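Local coordinates for putative regulator (Escherichia coli O6, PDB 3HFI), which is of unknown function but probably regulates transcription, its UTRA domain being of the kind that senses small-molecule effectors in GntR-like repressors, at residues A[36-48]-A[135-148]. Numbering follows the deposited sequence.
Sequences ANRYVAEKLRITP and EQLVFFSRELPVEF
Within the UTRA domain, the short helix 38-44 lies against a beta hairpin of the six-stranded antiparallel sheet, formed by strands 130-139 and 144-153. Its axis passes 8.6 Å from that of strand 144-148. Phe148 is central: Lys43 CG lies over one ring face, offset toward the rim and 4.0 Å from the ring centroid, a CH-pi contact, while Val40 CG2 and Tyr39 CE2 approach the same ring obliquely. With Phe148 CG anti to the backbone N (chi1 179°), the ring reaches out from the strand toward the helix, alongside Val40 and Lys43. Beyond it, Tyr39 OH donates to Glu135 OE2 (2.8 Å), meeting the carboxylate on its syn side, 16° out of plane; Arg109 makes a weak, long ion pair with the same carboxylate, and Lys43 NZ stays beyond salt-bridge range. Nearer the hairpin turn, Leu44 CD2 packs on the bulged backbone of Val146 and Glu147, 3.5 Å from Glu147 N, and Leu137 CD2 touches Lys43 O. Arg45, whose positive phi belongs to a Schellman motif, sends its extended chain over Pro145. Pro145 CG and Phe139 CE1 both lie over one guanidinium face, whereas Arg45 NH2 meets Phe139 at the ring edge, with the planes 75° apart. A water lies 2.6 Å from Leu44 O and 2.7 Å from Pro145 O, placed to link the two carbonyls, though it may not donate to both at once. The chemistry is thus chiefly apolar, Val40, Lys43 and Leu44 packing on Phe148 and the strand backbone, with polar groups gathered at the Tyr39-Glu135 and Arg45 ends.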
loop_
_atom_site.group_PDB
_atom_site.type_symbol
_atom_site.label_atom_id
_atom_site.label_comp_id
_atom_site.label_asym_id
_atom_site.label_seq_id
_atom_site.Cartn_x
_atom_site.Cartn_y
_atom_site.Cartn_z
ATOM N N ALA A 36 19.511 -13.581 7.252
ATOM C CA ALA A 36 19.000 -12.216 7.488
ATOM C C ALA A 36 20.101 -11.312 8.026
ATOM O O ALA A 36 20.787 -11.659 9.010
ATOM C CB ALA A 36 17.869 -12.241 8.418
ATOM N N ASN A 37 20.340 -10.170 7.368
ATOM C CA ASN A 37 21.324 -9.226 7.934
ATOM C C ASN A 37 20.687 -8.495 9.091
ATOM O O ASN A 37 19.499 -8.692 9.358
ATOM C CB ASN A 37 21.934 -8.269 6.895
ATOM C CG ASN A 37 20.953 -7.243 6.372
ATOM O OD1 ASN A 37 20.027 -6.827 7.045
ATOM N ND2 ASN A 37 21.180 -6.827 5.125
ATOM N N ARG A 38 21.477 -7.734 9.831
ATOM C CA ARG A 38 20.986 -7.146 11.060
ATOM C C ARG A 38 19.772 -6.271 10.788
ATOM O O ARG A 38 18.778 -6.300 11.540
ATOM C CB ARG A 38 22.056 -6.316 11.773
ATOM C CG ARG A 38 23.053 -7.141 12.585
ATOM C CD ARG A 38 24.267 -6.291 13.010
ATOM N NE ARG A 38 24.911 -5.770 11.793
ATOM C CZ ARG A 38 25.950 -6.330 11.156
ATOM N NH1 ARG A 38 26.550 -7.423 11.642
ATOM N NH2 ARG A 38 26.416 -5.774 10.025
ATOM N N TYR A 39 19.816 -5.490 9.716
ATOM C CA TYR A 39 18.678 -4.552 9.452
ATOM C C TYR A 39 17.430 -5.311 9.140
ATOM O O TYR A 39 16.382 -5.050 9.684
ATOM C CB TYR A 39 19.032 -3.659 8.283
ATOM C CG TYR A 39 17.965 -2.657 7.931
ATOM C CD1 TYR A 39 17.673 -1.600 8.808
ATOM C CD2 TYR A 39 17.279 -2.741 6.708
ATOM C CE1 TYR A 39 16.727 -0.645 8.486
ATOM C CE2 TYR A 39 16.310 -1.773 6.370
ATOM C CZ TYR A 39 16.041 -0.730 7.278
ATOM O OH TYR A 39 15.082 0.236 7.021
ATOM N N VAL A 40 17.561 -6.308 8.270
ATOM C CA VAL A 40 16.428 -7.121 7.905
ATOM C C VAL A 40 15.901 -7.941 9.087
ATOM O O VAL A 40 14.677 -8.105 9.278
ATOM C CB VAL A 40 16.781 -8.035 6.748
ATOM C CG1 VAL A 40 15.704 -9.080 6.586
ATOM C CG2 VAL A 40 16.931 -7.223 5.433
ATOM N N ALA A 41 16.827 -8.469 9.895
ATOM C CA ALA A 41 16.422 -9.231 11.059
ATOM C C ALA A 41 15.623 -8.368 12.019
ATOM O O ALA A 41 14.619 -8.826 12.526
ATOM C CB ALA A 41 17.660 -9.903 11.766
ATOM N N GLU A 42 16.069 -7.149 12.294
ATOM C CA GLU A 42 15.307 -6.167 13.129
ATOM C C GLU A 42 13.909 -5.875 12.556
ATOM O O GLU A 42 12.885 -5.940 13.248
ATOM C CB GLU A 42 16.164 -4.869 13.246
ATOM C CG GLU A 42 15.576 -3.572 13.913
ATOM C CD GLU A 42 16.424 -2.265 13.531
ATOM O OE1 GLU A 42 17.668 -2.384 13.250
ATOM O OE2 GLU A 42 15.855 -1.120 13.494
ATOM N N LYS A 43 13.830 -5.618 11.253
ATOM C CA LYS A 43 12.502 -5.435 10.648
ATOM C C LYS A 43 11.593 -6.631 10.856
ATOM O O LYS A 43 10.443 -6.493 11.220
ATOM C CB LYS A 43 12.678 -5.212 9.167
ATOM C CG LYS A 43 13.449 -3.931 8.852
ATOM C CD LYS A 43 12.611 -2.771 9.251
ATOM C CE LYS A 43 13.271 -1.484 8.925
ATOM N NZ LYS A 43 12.248 -0.441 9.174
ATOM N N LEU A 44 12.093 -7.839 10.589
ATOM C CA LEU A 44 11.267 -9.028 10.680
ATOM C C LEU A 44 11.152 -9.582 12.108
ATOM O O LEU A 44 10.430 -10.538 12.359
ATOM C CB LEU A 44 11.821 -10.084 9.756
ATOM C CG LEU A 44 11.599 -9.960 8.238
ATOM C CD1 LEU A 44 12.366 -11.054 7.515
ATOM C CD2 LEU A 44 10.116 -10.043 7.901
ATOM N N ARG A 45 11.838 -8.969 13.057
ATOM C CA ARG A 45 11.898 -9.457 14.435
ATOM C C ARG A 45 12.346 -10.889 14.530
ATOM O O ARG A 45 11.699 -11.722 15.160
ATOM C CB ARG A 45 10.568 -9.210 15.150
ATOM C CG ARG A 45 10.192 -7.750 14.995
ATOM C CD ARG A 45 8.985 -7.271 15.763
ATOM N NE ARG A 45 8.541 -6.022 15.121
ATOM C CZ ARG A 45 7.398 -5.366 15.362
ATOM N NH1 ARG A 45 6.522 -5.809 16.285
ATOM N NH2 ARG A 45 7.156 -4.221 14.685
ATOM N N ILE A 46 13.470 -11.181 13.883
ATOM C CA ILE A 46 14.088 -12.501 13.951
ATOM C C ILE A 46 15.545 -12.322 14.365
ATOM O O ILE A 46 16.043 -11.211 14.375
ATOM C CB ILE A 46 13.969 -13.278 12.622
ATOM C CG1 ILE A 46 14.660 -12.548 11.477
ATOM C CG2 ILE A 46 12.500 -13.542 12.294
ATOM C CD1 ILE A 46 14.614 -13.367 10.119
ATOM N N THR A 47 16.227 -13.436 14.671
ATOM C CA THR A 47 17.629 -13.408 15.079
ATOM C C THR A 47 18.464 -13.118 13.836
ATOM O O THR A 47 18.288 -13.746 12.811
ATOM C CB THR A 47 18.011 -14.710 15.750
ATOM O OG1 THR A 47 17.076 -14.950 16.812
ATOM C CG2 THR A 47 19.448 -14.698 16.302
ATOM N N PRO A 48 19.353 -12.133 13.913
ATOM C CA PRO A 48 20.311 -11.935 12.851
ATOM C C PRO A 48 20.936 -13.264 12.467
ATOM O O PRO A 48 21.336 -14.084 13.336
ATOM C CB PRO A 48 21.384 -11.066 13.503
ATOM C CG PRO A 48 20.544 -10.199 14.586
ATOM C CD PRO A 48 19.465 -11.152 15.028
ATOM N N GLU A 135 10.147 0.878 1.140
ATOM C CA GLU A 135 10.341 -0.297 2.018
ATOM C C GLU A 135 8.995 -0.603 2.615
ATOM O O GLU A 135 8.370 0.283 3.157
ATOM C CB GLU A 135 11.263 -0.025 3.200
ATOM C CG GLU A 135 12.687 0.224 2.899
ATOM C CD GLU A 135 13.486 0.503 4.189
ATOM O OE1 GLU A 135 12.964 1.140 5.115
ATOM O OE2 GLU A 135 14.613 0.082 4.306
ATOM N N GLN A 136 8.587 -1.859 2.604
ATOM C CA GLN A 136 7.307 -2.237 3.119
ATOM C C GLN A 136 7.445 -3.431 4.026
ATOM O O GLN A 136 8.068 -4.438 3.658
ATOM C CB GLN A 136 6.411 -2.639 1.968
ATOM C CG GLN A 136 4.994 -3.002 2.446
ATOM C CD GLN A 136 4.106 -3.409 1.337
ATOM O OE1 GLN A 136 4.363 -4.440 0.651
ATOM N NE2 GLN A 136 3.035 -2.600 1.102
ATOM N N LEU A 137 6.856 -3.341 5.195
ATOM C CA LEU A 137 6.875 -4.422 6.156
ATOM C C LEU A 137 5.438 -4.921 6.225
ATOM O O LEU A 137 4.553 -4.148 6.434
ATOM C CB LEU A 137 7.381 -3.909 7.519
ATOM C CG LEU A 137 7.738 -4.927 8.600
ATOM C CD1 LEU A 137 8.680 -6.007 8.103
ATOM C CD2 LEU A 137 8.310 -4.259 9.854
ATOM N N VAL A 138 5.257 -6.227 6.087
ATOM C CA VAL A 138 3.963 -6.913 6.036
ATOM C C VAL A 138 3.858 -7.860 7.229
ATOM O O VAL A 138 4.813 -8.569 7.530
ATOM C CB VAL A 138 3.810 -7.669 4.684
ATOM C CG1 VAL A 138 2.461 -8.425 4.618
ATOM C CG2 VAL A 138 3.922 -6.652 3.491
ATOM N N PHE A 139 2.707 -7.828 7.931
ATOM C CA PHE A 139 2.515 -8.480 9.223
ATOM C C PHE A 139 1.297 -9.377 9.165
ATOM O O PHE A 139 0.270 -9.015 8.562
ATOM C CB PHE A 139 2.181 -7.487 10.314
ATOM C CG PHE A 139 3.261 -6.498 10.650
ATOM C CD1 PHE A 139 3.925 -6.570 11.854
ATOM C CD2 PHE A 139 3.511 -5.424 9.822
ATOM C CE1 PHE A 139 4.871 -5.594 12.209
ATOM C CE2 PHE A 139 4.446 -4.437 10.140
ATOM C CZ PHE A 139 5.131 -4.524 11.356
ATOM N N PHE A 140 1.387 -10.520 9.845
ATOM C CA PHE A 140 0.209 -11.265 10.220
ATOM C C PHE A 140 -0.499 -10.656 11.413
ATOM O O PHE A 140 -1.708 -10.589 11.485
ATOM C CB PHE A 140 0.632 -12.665 10.605
ATOM C CG PHE A 140 1.082 -13.519 9.455
ATOM C CD1 PHE A 140 0.367 -13.564 8.256
ATOM C CD2 PHE A 140 2.211 -14.311 9.587
ATOM C CE1 PHE A 140 0.792 -14.395 7.221
ATOM C CE2 PHE A 140 2.619 -15.184 8.555
ATOM C CZ PHE A 140 1.916 -15.218 7.390
ATOM N N SER A 141 0.247 -10.270 12.413
ATOM C CA SER A 141 -0.353 -9.661 13.559
ATOM C C SER A 141 0.577 -8.549 13.907
ATOM O O SER A 141 1.706 -8.494 13.401
ATOM C CB SER A 141 -0.484 -10.621 14.745
ATOM O OG SER A 141 0.799 -10.958 15.276
ATOM N N ARG A 142 0.104 -7.689 14.791
ATOM C CA ARG A 142 0.844 -6.526 15.180
ATOM C C ARG A 142 2.229 -6.922 15.660
ATOM O O ARG A 142 3.173 -6.191 15.473
ATOM C CB ARG A 142 0.092 -5.793 16.300
ATOM C CG ARG A 142 0.451 -4.342 16.405
ATOM C CD ARG A 142 -0.284 -3.682 17.568
ATOM N NE ARG A 142 -1.704 -3.459 17.268
ATOM C CZ ARG A 142 -2.199 -2.456 16.522
ATOM N NH1 ARG A 142 -1.404 -1.536 15.959
ATOM N NH2 ARG A 142 -3.520 -2.374 16.337
ATOM N N GLU A 143 2.381 -8.090 16.247
ATOM C CA GLU A 143 3.676 -8.491 16.758
ATOM C C GLU A 143 4.414 -9.528 15.930
ATOM O O GLU A 143 5.437 -9.996 16.346
ATOM C CB GLU A 143 3.498 -9.091 18.164
ATOM C CG GLU A 143 3.001 -8.081 19.209
ATOM C CD GLU A 143 1.531 -8.293 19.626
ATOM O OE1 GLU A 143 1.269 -9.312 20.321
ATOM O OE2 GLU A 143 0.652 -7.444 19.308
ATOM N N LEU A 144 3.898 -9.879 14.765
ATOM C CA LEU A 144 4.461 -10.925 13.943
ATOM C C LEU A 144 4.592 -10.487 12.471
ATOM O O LEU A 144 3.713 -10.745 11.654
ATOM C CB LEU A 144 3.556 -12.145 14.059
ATOM C CG LEU A 144 3.943 -13.504 13.530
ATOM C CD1 LEU A 144 5.288 -13.958 14.156
ATOM C CD2 LEU A 144 2.768 -14.467 13.936
ATOM N N PRO A 145 5.713 -9.846 12.111
ATOM C CA PRO A 145 6.051 -9.591 10.729
ATOM C C PRO A 145 6.297 -10.888 9.978
ATOM O O PRO A 145 6.647 -11.896 10.591
ATOM C CB PRO A 145 7.359 -8.753 10.826
ATOM C CG PRO A 145 7.464 -8.361 12.197
ATOM C CD PRO A 145 6.810 -9.444 12.989
ATOM N N VAL A 146 6.015 -10.897 8.676
ATOM C CA VAL A 146 6.276 -12.071 7.847
ATOM C C VAL A 146 7.161 -11.747 6.640
ATOM O O VAL A 146 7.897 -12.617 6.163
ATOM C CB VAL A 146 5.012 -12.777 7.384
ATOM C CG1 VAL A 146 4.100 -11.882 6.500
ATOM C CG2 VAL A 146 5.389 -14.090 6.618
ATOM N N GLU A 147 7.122 -10.505 6.152
ATOM C CA GLU A 147 7.817 -10.184 4.907
ATOM C C GLU A 147 8.239 -8.753 4.917
ATOM O O GLU A 147 7.518 -7.913 5.471
ATOM C CB GLU A 147 6.926 -10.470 3.689
ATOM C CG GLU A 147 7.610 -10.353 2.314
ATOM C CD GLU A 147 7.585 -8.959 1.726
ATOM O OE1 GLU A 147 6.603 -8.214 1.963
ATOM O OE2 GLU A 147 8.516 -8.598 0.988
ATOM N N PHE A 148 9.423 -8.490 4.344
ATOM C CA PHE A 148 10.049 -7.156 4.265
ATOM C C PHE A 148 10.484 -6.967 2.820
ATOM O O PHE A 148 11.372 -7.684 2.323
ATOM C CB PHE A 148 11.270 -7.033 5.210
ATOM C CG PHE A 148 11.950 -5.710 5.137
ATOM C CD1 PHE A 148 11.262 -4.551 5.457
ATOM C CD2 PHE A 148 13.257 -5.604 4.720
ATOM C CE1 PHE A 148 11.851 -3.334 5.365
ATOM C CE2 PHE A 148 13.870 -4.336 4.610
ATOM C CZ PHE A 148 13.193 -3.249 4.953
HETATM O O HOH W 1 9.065 -12.599 11.604
#